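PDB 2O8R: polyphosphate kinase, which probably catalyses the reversible transfer of the terminal phosphate of ATP to a growing long-chain polyphosphate, with magnesium as cofactor. Local coordinates for residues F20-L25 with L663-K668; L143-L148 with D218-G223; E518-L523 with K549-Q554. The protein carries 3 engineered substitutions. All blocks are in the same frame, centred on the assembly; numbering follows the deposited sequence.

Contact 1: residues F20-L25 with L663-K668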
loop_
_atom_site.group_PDB
_atom_site.type_symbol
_atom_site.label_atom_id
_atom_site.label_comp_id
_atom_site.label_asym_id
_atom_site.label_seq_id
_atom_site.Cartn_x
_atom_site.Cartn_y
_atom_site.Cartn_z
ATOM N N PHE A 20 -1.138 -15.012 -27.939
ATOM C CA PHE A 20 -0.205 -14.172 -27.203
ATOM C C PHE A 20 0.165 -14.833 -25.881
ATOM O O PHE A 20 1.340 -14.899 -25.520
ATOM C CB PHE A 20 -0.810 -12.779 -27.006
ATOM C CG PHE A 20 -0.298 -12.042 -25.812
ATOM C CD1 PHE A 20 1.009 -11.564 -25.778
ATOM C CD2 PHE A 20 -1.138 -11.791 -24.727
ATOM C CE1 PHE A 20 1.485 -10.871 -24.674
ATOM C CE2 PHE A 20 -0.677 -11.100 -23.613
ATOM C CZ PHE A 20 0.635 -10.636 -23.584
ATOM N N ASN A 21 -0.823 -15.360 -25.172
ATOM C CA ASN A 21 -0.519 -15.983 -23.898
ATOM C C ASN A 21 0.226 -17.300 -24.070
ATOM O O ASN A 21 1.011 -17.679 -23.202
ATOM C CB ASN A 21 -1.745 -16.113 -22.998
ATOM C CG ASN A 21 -1.464 -15.665 -21.570
ATOM O OD1 ASN A 21 -0.613 -14.804 -21.324
ATOM N ND2 ASN A 21 -2.177 -16.249 -20.622
ATOM N N GLU A 22 0.018 -17.969 -25.203
ATOM C CA GLU A 22 0.857 -19.109 -25.589
ATOM C C GLU A 22 2.341 -18.705 -25.671
ATOM O O GLU A 22 3.213 -19.415 -25.171
ATOM C CB GLU A 22 0.391 -19.685 -26.923
ATOM C CG GLU A 22 1.331 -20.710 -27.551
ATOM C CD GLU A 22 0.769 -22.133 -27.589
ATOM O OE1 GLU A 22 1.397 -22.981 -28.264
ATOM O OE2 GLU A 22 -0.284 -22.411 -26.962
ATOM N N ARG A 23 2.623 -17.557 -26.282
ATOM C CA ARG A 23 3.993 -17.067 -26.386
ATOM C C ARG A 23 4.599 -16.702 -25.016
ATOM O O ARG A 23 5.816 -16.809 -24.815
ATOM C CB ARG A 23 4.049 -15.886 -27.346
ATOM C CG ARG A 23 5.396 -15.197 -27.417
ATOM C CD ARG A 23 6.465 -16.121 -27.963
ATOM N NE ARG A 23 7.769 -15.471 -27.944
ATOM C CZ ARG A 23 8.703 -15.683 -27.022
ATOM N NH1 ARG A 23 8.473 -16.530 -26.033
ATOM N NH2 ARG A 23 9.868 -15.053 -27.096
ATOM N N VAL A 24 3.750 -16.273 -24.083
ATOM C CA VAL A 24 4.186 -16.010 -22.708
ATOM C C VAL A 24 4.562 -17.336 -22.037
ATOM O O VAL A 24 5.625 -17.461 -21.425
ATOM C CB VAL A 24 3.103 -15.257 -21.894
ATOM C CG1 VAL A 24 3.562 -15.030 -20.467
ATOM C CG2 VAL A 24 2.801 -13.925 -22.539
ATOM N N LEU A 25 3.694 -18.331 -22.190
ATOM C CA LEU A 25 3.973 -19.690 -21.733
ATOM C C LEU A 25 5.271 -20.238 -22.328
ATOM O O LEU A 25 5.984 -20.990 -21.675
ATOM C CB LEU A 25 2.803 -20.621 -22.063
ATOM C CG LEU A 25 2.797 -22.006 -21.412
ATOM C CD1 LEU A 25 3.279 -21.946 -19.982
ATOM C CD2 LEU A 25 1.410 -22.598 -21.459
ATOM N N LEU A 663 -2.173 -18.961 -36.451
ATOM C CA LEU A 663 -1.889 -18.265 -35.177
ATOM C C LEU A 663 -0.678 -18.807 -34.383
ATOM O O LEU A 663 -0.583 -18.615 -33.163
ATOM C CB LEU A 663 -3.148 -18.170 -34.289
ATOM C CG LEU A 663 -4.130 -17.022 -34.581
ATOM C CD1 LEU A 663 -5.348 -17.127 -33.702
ATOM C CD2 LEU A 663 -3.499 -15.644 -34.404
ATOM N N ASN A 664 0.254 -19.466 -35.067
ATOM C CA ASN A 664 1.374 -20.065 -34.362
ATOM C C ASN A 664 2.531 -19.126 -34.171
ATOM O O ASN A 664 2.842 -18.309 -35.048
ATOM C CB ASN A 664 1.856 -21.324 -35.056
ATOM C CG ASN A 664 0.904 -22.460 -34.898
ATOM O OD1 ASN A 664 0.733 -22.987 -33.804
ATOM N ND2 ASN A 664 0.271 -22.854 -35.992
ATOM N N ASN A 665 3.161 -19.261 -33.010
ATOM C CA ASN A 665 4.338 -18.493 -32.669
ATOM C C ASN A 665 5.566 -19.270 -33.136
ATOM O O ASN A 665 5.922 -20.312 -32.572
ATOM C CB ASN A 665 4.373 -18.250 -31.169
ATOM C CG ASN A 665 3.296 -17.274 -30.700
ATOM O OD1 ASN A 665 3.345 -16.086 -31.021
ATOM N ND2 ASN A 665 2.340 -17.767 -29.902
ATOM N N ILE A 666 6.184 -18.779 -34.202
ATOM C CA ILE A 666 7.349 -19.434 -34.768
ATOM C C ILE A 666 8.602 -18.584 -34.526
ATOM O O ILE A 666 8.691 -17.457 -35.014
ATOM C CB ILE A 666 7.170 -19.683 -36.291
ATOM C CG1 ILE A 666 5.784 -20.246 -36.615
ATOM C CG2 ILE A 666 8.185 -20.647 -36.773
ATOM C CD1 ILE A 666 5.525 -21.589 -36.008
ATOM N N TYR A 667 9.549 -19.129 -33.760
ATOM C CA TYR A 667 10.825 -18.462 -33.472
ATOM C C TYR A 667 11.615 -18.216 -34.741
ATOM O O TYR A 667 11.826 -19.125 -35.547
ATOM C CB TYR A 667 11.717 -19.298 -32.541
ATOM C CG TYR A 667 11.419 -19.242 -31.067
ATOM C CD1 TYR A 667 11.745 -18.119 -30.300
ATOM C CD2 TYR A 667 10.848 -20.334 -30.424
ATOM C CE1 TYR A 667 11.474 -18.083 -28.930
ATOM C CE2 TYR A 667 10.571 -20.306 -29.055
ATOM C CZ TYR A 667 10.886 -19.185 -28.316
ATOM O OH TYR A 667 10.607 -19.186 -26.962
ATOM N N LYS A 668 12.089 -16.990 -34.890
ATOM C CA LYS A 668 12.895 -16.615 -36.036
ATOM C C LYS A 668 14.380 -16.960 -35.876
ATOM O O LYS A 668 15.242 -16.165 -36.248
ATOM C CB LYS A 668 12.684 -15.135 -36.307
ATOM C CG LYS A 668 11.197 -14.831 -36.488
ATOM C CD LYS A 668 10.881 -13.349 -36.457
ATOM C CE LYS A 668 11.553 -12.628 -37.594
ATOM N NZ LYS A 668 10.984 -11.258 -37.713
HETATM O O HOH W 1 2.079 -21.454 -30.661
#

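Contact 2: residues L143-L148 with D218-G223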
loop_
_atom_site.group_PDB
_atom_site.type_symbol
_atom_site.label_atom_id
_atom_site.label_comp_id
_atom_site.label_asym_id
_atom_site.label_seq_id
_atom_site.Cartn_x
_atom_site.Cartn_y
_atom_site.Cartn_z
ATOM N N LEU A 143 -7.343 -20.167 10.408
ATOM C CA LEU A 143 -8.279 -21.034 9.714
ATOM C C LEU A 143 -9.729 -20.766 10.110
ATOM O O LEU A 143 -10.016 -20.224 11.170
ATOM C CB LEU A 143 -7.932 -22.486 10.018
ATOM C CG LEU A 143 -7.058 -23.272 9.032
ATOM C CD1 LEU A 143 -6.146 -22.381 8.242
ATOM C CD2 LEU A 143 -6.266 -24.353 9.758
ATOM N N TYR A 144 -10.646 -21.144 9.232
ATOM C CA TYR A 144 -12.058 -21.161 9.557
ATOM C C TYR A 144 -12.642 -22.454 9.010
ATOM O O TYR A 144 -13.083 -22.487 7.867
ATOM C CB TYR A 144 -12.763 -19.983 8.922
ATOM C CG TYR A 144 -12.305 -18.657 9.438
ATOM C CD1 TYR A 144 -12.967 -18.032 10.476
ATOM C CD2 TYR A 144 -11.220 -18.003 8.863
ATOM C CE1 TYR A 144 -12.553 -16.785 10.944
ATOM C CE2 TYR A 144 -10.797 -16.766 9.319
ATOM C CZ TYR A 144 -11.464 -16.162 10.355
ATOM O OH TYR A 144 -11.025 -14.944 10.811
ATOM N N PRO A 145 -12.622 -23.532 9.815
ATOM C CA PRO A 145 -13.103 -24.827 9.329
ATOM C C PRO A 145 -14.592 -24.770 9.115
ATOM O O PRO A 145 -15.348 -24.512 10.050
ATOM C CB PRO A 145 -12.766 -25.790 10.467
ATOM C CG PRO A 145 -11.777 -25.048 11.325
ATOM C CD PRO A 145 -12.146 -23.611 11.205
HETATM N N MSE A 146 -15.002 -24.967 7.872
HETATM C CA MSE A 146 -16.407 -24.860 7.519
HETATM C C MSE A 146 -16.944 -26.155 6.974
HETATM O O MSE A 146 -16.618 -26.535 5.847
HETATM C CB MSE A 146 -16.614 -23.771 6.484
HETATM C CG MSE A 146 -16.342 -22.388 7.019
HETATM SE SE MSE A 146 -16.400 -21.073 5.596
HETATM C CE MSE A 146 -14.753 -21.534 4.649
ATOM N N LEU A 147 -17.744 -26.839 7.791
ATOM C CA LEU A 147 -18.556 -27.952 7.319
ATOM C C LEU A 147 -19.570 -27.415 6.330
ATOM O O LEU A 147 -20.160 -26.357 6.544
ATOM C CB LEU A 147 -19.283 -28.627 8.473
ATOM C CG LEU A 147 -18.622 -29.859 9.075
ATOM C CD1 LEU A 147 -18.824 -29.885 10.594
ATOM C CD2 LEU A 147 -19.190 -31.103 8.408
ATOM N N LEU A 148 -19.739 -28.143 5.238
ATOM C CA LEU A 148 -20.661 -27.775 4.195
ATOM C C LEU A 148 -21.945 -28.580 4.334
ATOM O O LEU A 148 -21.968 -29.770 4.028
ATOM C CB LEU A 148 -20.028 -28.052 2.838
ATOM C CG LEU A 148 -18.818 -27.208 2.451
ATOM C CD1 LEU A 148 -18.257 -27.747 1.147
ATOM C CD2 LEU A 148 -19.203 -25.717 2.331
ATOM N N ASP A 218 -6.050 -33.648 10.175
ATOM C CA ASP A 218 -6.467 -34.494 11.295
ATOM C C ASP A 218 -6.613 -33.754 12.626
ATOM O O ASP A 218 -7.414 -34.164 13.460
ATOM C CB ASP A 218 -5.527 -35.685 11.462
ATOM C CG ASP A 218 -4.077 -35.293 11.351
ATOM O OD1 ASP A 218 -3.597 -35.091 10.209
ATOM O OD2 ASP A 218 -3.418 -35.189 12.404
ATOM N N VAL A 219 -5.870 -32.666 12.828
ATOM C CA VAL A 219 -6.031 -31.874 14.053
ATOM C C VAL A 219 -7.240 -30.938 13.959
ATOM O O VAL A 219 -7.837 -30.555 14.977
ATOM C CB VAL A 219 -4.729 -31.112 14.478
ATOM C CG1 VAL A 219 -3.477 -31.755 13.871
ATOM C CG2 VAL A 219 -4.795 -29.643 14.137
ATOM N N VAL A 220 -7.608 -30.599 12.728
ATOM C CA VAL A 220 -8.721 -29.693 12.465
ATOM C C VAL A 220 -10.034 -30.467 12.572
ATOM O O VAL A 220 -11.053 -29.951 13.050
ATOM C CB VAL A 220 -8.563 -29.032 11.077
ATOM C CG1 VAL A 220 -9.786 -28.227 10.700
ATOM C CG2 VAL A 220 -7.330 -28.145 11.065
ATOM N N PHE A 221 -9.992 -31.727 12.165
ATOM C CA PHE A 221 -11.168 -32.575 12.242
ATOM C C PHE A 221 -10.899 -33.824 13.086
ATOM O O PHE A 221 -10.816 -34.931 12.547
ATOM C CB PHE A 221 -11.606 -32.967 10.831
ATOM C CG PHE A 221 -11.838 -31.793 9.915
ATOM C CD1 PHE A 221 -13.053 -31.118 9.924
ATOM C CD2 PHE A 221 -10.844 -31.368 9.039
ATOM C CE1 PHE A 221 -13.273 -30.039 9.076
ATOM C CE2 PHE A 221 -11.058 -30.298 8.189
ATOM C CZ PHE A 221 -12.279 -29.627 8.211
ATOM N N PRO A 222 -10.761 -33.656 14.415
ATOM C CA PRO A 222 -10.398 -34.791 15.262
ATOM C C PRO A 222 -11.409 -35.945 15.223
ATOM O O PRO A 222 -11.015 -37.109 15.245
ATOM C CB PRO A 222 -10.343 -34.176 16.661
ATOM C CG PRO A 222 -11.181 -32.954 16.572
ATOM C CD PRO A 222 -10.930 -32.428 15.211
ATOM N N GLY A 223 -12.694 -35.625 15.144
ATOM C CA GLY A 223 -13.722 -36.650 15.121
ATOM C C GLY A 223 -14.052 -37.217 13.753
ATOM O O GLY A 223 -15.165 -37.703 13.537
#

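Contact 3: residues E518-L523 with K549-Q554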
loop_
_atom_site.group_PDB
_atom_site.type_symbol
_atom_site.label_atom_id
_atom_site.label_comp_id
_atom_site.label_asym_id
_atom_site.label_seq_id
_atom_site.Cartn_x
_atom_site.Cartn_y
_atom_site.Cartn_z
ATOM N N GLU A 518 -7.983 10.479 -40.535
ATOM C CA GLU A 518 -7.622 10.967 -41.855
ATOM C C GLU A 518 -6.143 10.792 -42.085
ATOM O O GLU A 518 -5.736 10.254 -43.118
ATOM C CB GLU A 518 -7.972 12.446 -42.013
ATOM C CG GLU A 518 -9.264 12.716 -42.760
ATOM C CD GLU A 518 -9.236 14.038 -43.518
ATOM O OE1 GLU A 518 -8.235 14.782 -43.396
ATOM O OE2 GLU A 518 -10.216 14.329 -44.241
ATOM N N ALA A 519 -5.350 11.223 -41.104
ATOM C CA ALA A 519 -3.899 11.215 -41.230
ATOM C C ALA A 519 -3.364 9.818 -41.483
ATOM O O ALA A 519 -2.562 9.628 -42.397
ATOM C CB ALA A 519 -3.244 11.831 -40.000
ATOM N N ILE A 520 -3.824 8.846 -40.689
ATOM C CA ILE A 520 -3.454 7.438 -40.884
ATOM C C ILE A 520 -3.821 6.935 -42.293
ATOM O O ILE A 520 -2.982 6.322 -42.970
ATOM C CB ILE A 520 -4.056 6.531 -39.799
ATOM C CG1 ILE A 520 -3.379 6.798 -38.457
ATOM C CG2 ILE A 520 -3.843 5.078 -40.127
ATOM C CD1 ILE A 520 -4.083 6.138 -37.289
ATOM N N THR A 521 -5.049 7.229 -42.737
ATOM C CA THR A 521 -5.495 6.913 -44.102
ATOM C C THR A 521 -4.634 7.591 -45.190
ATOM O O THR A 521 -4.177 6.942 -46.132
ATOM C CB THR A 521 -6.974 7.279 -44.311
ATOM O OG1 THR A 521 -7.794 6.415 -43.519
ATOM C CG2 THR A 521 -7.371 7.105 -45.770
ATOM N N ASN A 522 -4.405 8.890 -45.048
ATOM C CA ASN A 522 -3.572 9.617 -45.996
ATOM C C ASN A 522 -2.172 9.038 -46.119
ATOM O O ASN A 522 -1.710 8.772 -47.228
ATOM C CB ASN A 522 -3.495 11.088 -45.608
ATOM C CG ASN A 522 -4.854 11.729 -45.521
ATOM O OD1 ASN A 522 -5.813 11.275 -46.155
ATOM N ND2 ASN A 522 -4.957 12.781 -44.716
ATOM N N LEU A 523 -1.516 8.847 -44.974
ATOM C CA LEU A 523 -0.179 8.254 -44.903
ATOM C C LEU A 523 -0.082 6.881 -45.595
ATOM O O LEU A 523 0.866 6.634 -46.348
ATOM C CB LEU A 523 0.270 8.134 -43.443
ATOM C CG LEU A 523 0.602 9.405 -42.656
ATOM C CD1 LEU A 523 0.418 9.190 -41.154
ATOM C CD2 LEU A 523 2.015 9.889 -42.947
ATOM N N LYS A 549 -10.933 -3.499 -37.853
ATOM C CA LYS A 549 -11.271 -4.019 -39.187
ATOM C C LYS A 549 -10.963 -3.058 -40.326
ATOM O O LYS A 549 -10.505 -3.485 -41.384
ATOM C CB LYS A 549 -12.744 -4.425 -39.272
ATOM C CG LYS A 549 -13.070 -5.803 -38.737
ATOM C CD LYS A 549 -14.540 -6.109 -38.986
ATOM C CE LYS A 549 -15.071 -7.228 -38.102
ATOM N NZ LYS A 549 -15.312 -6.804 -36.688
ATOM N N ASN A 550 -11.205 -1.768 -40.118
ATOM C CA ASN A 550 -10.998 -0.811 -41.193
ATOM C C ASN A 550 -9.545 -0.618 -41.548
ATOM O O ASN A 550 -9.168 -0.784 -42.704
ATOM C CB ASN A 550 -11.684 0.515 -40.909
ATOM C CG ASN A 550 -13.170 0.460 -41.194
ATOM O OD1 ASN A 550 -13.806 -0.593 -41.067
ATOM N ND2 ASN A 550 -13.736 1.595 -41.592
ATOM N N VAL A 551 -8.723 -0.310 -40.553
ATOM C CA VAL A 551 -7.305 -0.098 -40.806
ATOM C C VAL A 551 -6.665 -1.382 -41.326
ATOM O O VAL A 551 -5.795 -1.335 -42.189
ATOM C CB VAL A 551 -6.543 0.401 -39.562
ATOM C CG1 VAL A 551 -5.247 1.008 -39.984
ATOM C CG2 VAL A 551 -7.331 1.440 -38.856
ATOM N N ILE A 552 -7.108 -2.525 -40.812
ATOM C CA ILE A 552 -6.580 -3.792 -41.277
ATOM C C ILE A 552 -6.893 -3.956 -42.765
ATOM O O ILE A 552 -6.030 -4.358 -43.550
ATOM C CB ILE A 552 -7.088 -4.975 -40.433
ATOM C CG1 ILE A 552 -6.541 -4.862 -39.005
ATOM C CG2 ILE A 552 -6.622 -6.284 -41.028
ATOM C CD1 ILE A 552 -6.910 -6.009 -38.086
ATOM N N THR A 553 -8.101 -3.573 -43.162
ATOM C CA THR A 553 -8.507 -3.687 -44.562
ATOM C C THR A 553 -7.649 -2.799 -45.469
ATOM O O THR A 553 -7.242 -3.214 -46.553
ATOM C CB THR A 553 -10.015 -3.383 -44.756
ATOM O OG1 THR A 553 -10.793 -4.150 -43.824
ATOM C CG2 THR A 553 -10.446 -3.750 -46.142
ATOM N N GLN A 554 -7.356 -1.590 -45.004
ATOM C CA GLN A 554 -6.441 -0.691 -45.703
ATOM C C GLN A 554 -5.056 -1.325 -45.864
ATOM O O GLN A 554 -4.420 -1.200 -46.913
ATOM C CB GLN A 554 -6.339 0.643 -44.956
ATOM C CG GLN A 554 -7.701 1.197 -44.568
ATOM C CD GLN A 554 -7.653 2.583 -43.954
ATOM O OE1 GLN A 554 -6.635 3.270 -44.010
ATOM N NE2 GLN A 554 -8.771 3.007 -43.376
#

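Contact 1: residues F20-L25 with L663-K668
Arg23 meets Asn665 with its CB and Tyr667 with its guanidinium, joining helix 13-29 of the N-terminal domain to strand 665-667, an outermost strand of the nine-stranded mixed sheet in the phospholipase D-like C-terminal part. The axes of the short helix and strand segments come within 9.7 Å at 42°. Asn665 sends its side chain at the helix, and its ND2 stands 3.6 Å from Arg23 CB and 3.9 Å from Glu22 CG, so the amide packs on the aliphatic bases of two helix residues. Its polar ends are satisfied just beyond: OD1 by Arg589, ND2 by the carbonyl of Ser19, one turn before Arg23 in helix 13-29.

Arg23 leaves the helix with CG opposite the backbone N (chi1 174°), then bends at chi2, which carries the guanidinium away from Asn665 to the phenol end of Tyr667. There the side chains meet nearly at right angles. Tyr667 OH stands over one guanidinium face, 3.5 Å from Arg23 NH1, and the two planes are inclined by 59°. It is a packing contact; Arg23 NH2 forms a salt bridge with Glu27 and a hydrogen bond to the carbonyl of Lys655, while Tyr667 also lies on Cys657. The predicted ATP-binding residues Arg570 and Asn48 have side chains about 8 and 9 Å from that of Arg23.

Glu22 OE2 pairs with Arg93 of helix 83-112. The other oxygen, Glu22 OE1, accepts from a water at 2.9 Å, and that water in turn takes a weak, 3.4 Å hydrogen bond from Asn665 N.

Contact 2: residues L143-L148 with D218-G223
Val220 fits both its methyls against the chain of 143-148, one on Pro145 and the other on Leu143. CG1 of Val220 lies 3.8 Å from Pro145 CG and nearly as close to CB of that ring, the two side chains meeting at a slant. CG2 of Val220 touches Leu143 CD2 at 4.1 Å, and here they cross at about a right angle. A chi1 of 173° makes this division possible: it sets CG1 opposite the backbone N and CG2 opposite the carbonyl carbon, so the branches spread to different neighbours. Phe221 adds a looser touch, its CZ 4.5 Å from Pro145 CB, and the ring meets the proline obliquely. The same ring takes Val220 CG1 over one face, 3.5 Å above the plane and displaced to the rim, so valine and phenylalanine pack on each other where they meet Pro145. All four residues are buried, and no hydrogen bond joins the segments.

The contact belongs to the middle domain, where strand 146-147 is, within this chain, an outermost strand of a six-stranded mixed sheet, paired antiparallel with 178-183. The end of the short helix 217-220 and the residue after it pack on the segment leading into this strand. Phe221 also rests on Ala180 and Leu182 of strand 178-183, and Phe135 of helix 125-139 lies against both Leu143 and Val220. Selenomethionine Met146, whose CB points away from 218-223, packs on Tyr144 of the second subunit, and the Tyr144 rings of the two copies stack. Val220 and Gly223 also form backbone hydrogen bonds with the second subunit, and Pro145 packs on its Arg154.

Contact 3: residues E518-L523 with K549-Q554
Thr521 turns OG1 to the side opposite its carbonyl carbon (chi1 -68°), and Gln554 runs out straight beyond CG (chi2 -174°), so hydroxyl and amide meet between two helices. The side chains cross at about a right angle. Thr521 OG1 is 3.4 Å from Gln554 OE1, a weak hydrogen bond; OG1 also lies within weak hydrogen-bonding distance of the carbonyl of Gly517, one turn earlier in the threonine's own helix. Gln554 OE1 also lies 3.8 Å from Thr521 CA, so the amide end packs against the helix backbone as well as facing the hydroxyl.

On the buried side of this polar touch, Ile520 CG2 and Val551 CG1 approach to 4.3 Å, a light apolar contact. Trp618 and Leu623 each touch both Ile520 and Val551, so both residues link the two helices.

Helix 549-560 is the connecting helix of a beta-alpha-beta crossover between the neighbouring parallel strands 538-543 and 564-569, in the phospholipase D-like C-terminal domain 2. Helix 516-532 packs beside it, with Ile520 on Trp601 of strand 600-603 and Leu523 on Phe603 of that strand and Phe612 of strand 610-614.

How the contacts relate
Contacts 1 and 3 share the nine-stranded sheet of C-terminal domain 2: contact 1 reaches an outermost strand from the N-terminal domain, whereas contact 3 joins two helices packed on the sheet within that domain. Their centres lie 27 Å apart and they do not touch. Contact 2 belongs to the middle domain, 63 Å from contact 3 between centres and on the opposite side of the chain's centre. It is wholly buried and apolar, and it alone adjoins the second subunit. The other two are partly buried and mix polar with apolar groups: charged side chains with outside partners and a water in contact 1, a weak hydroxyl-amide approach beside a small apolar touch in contact 3.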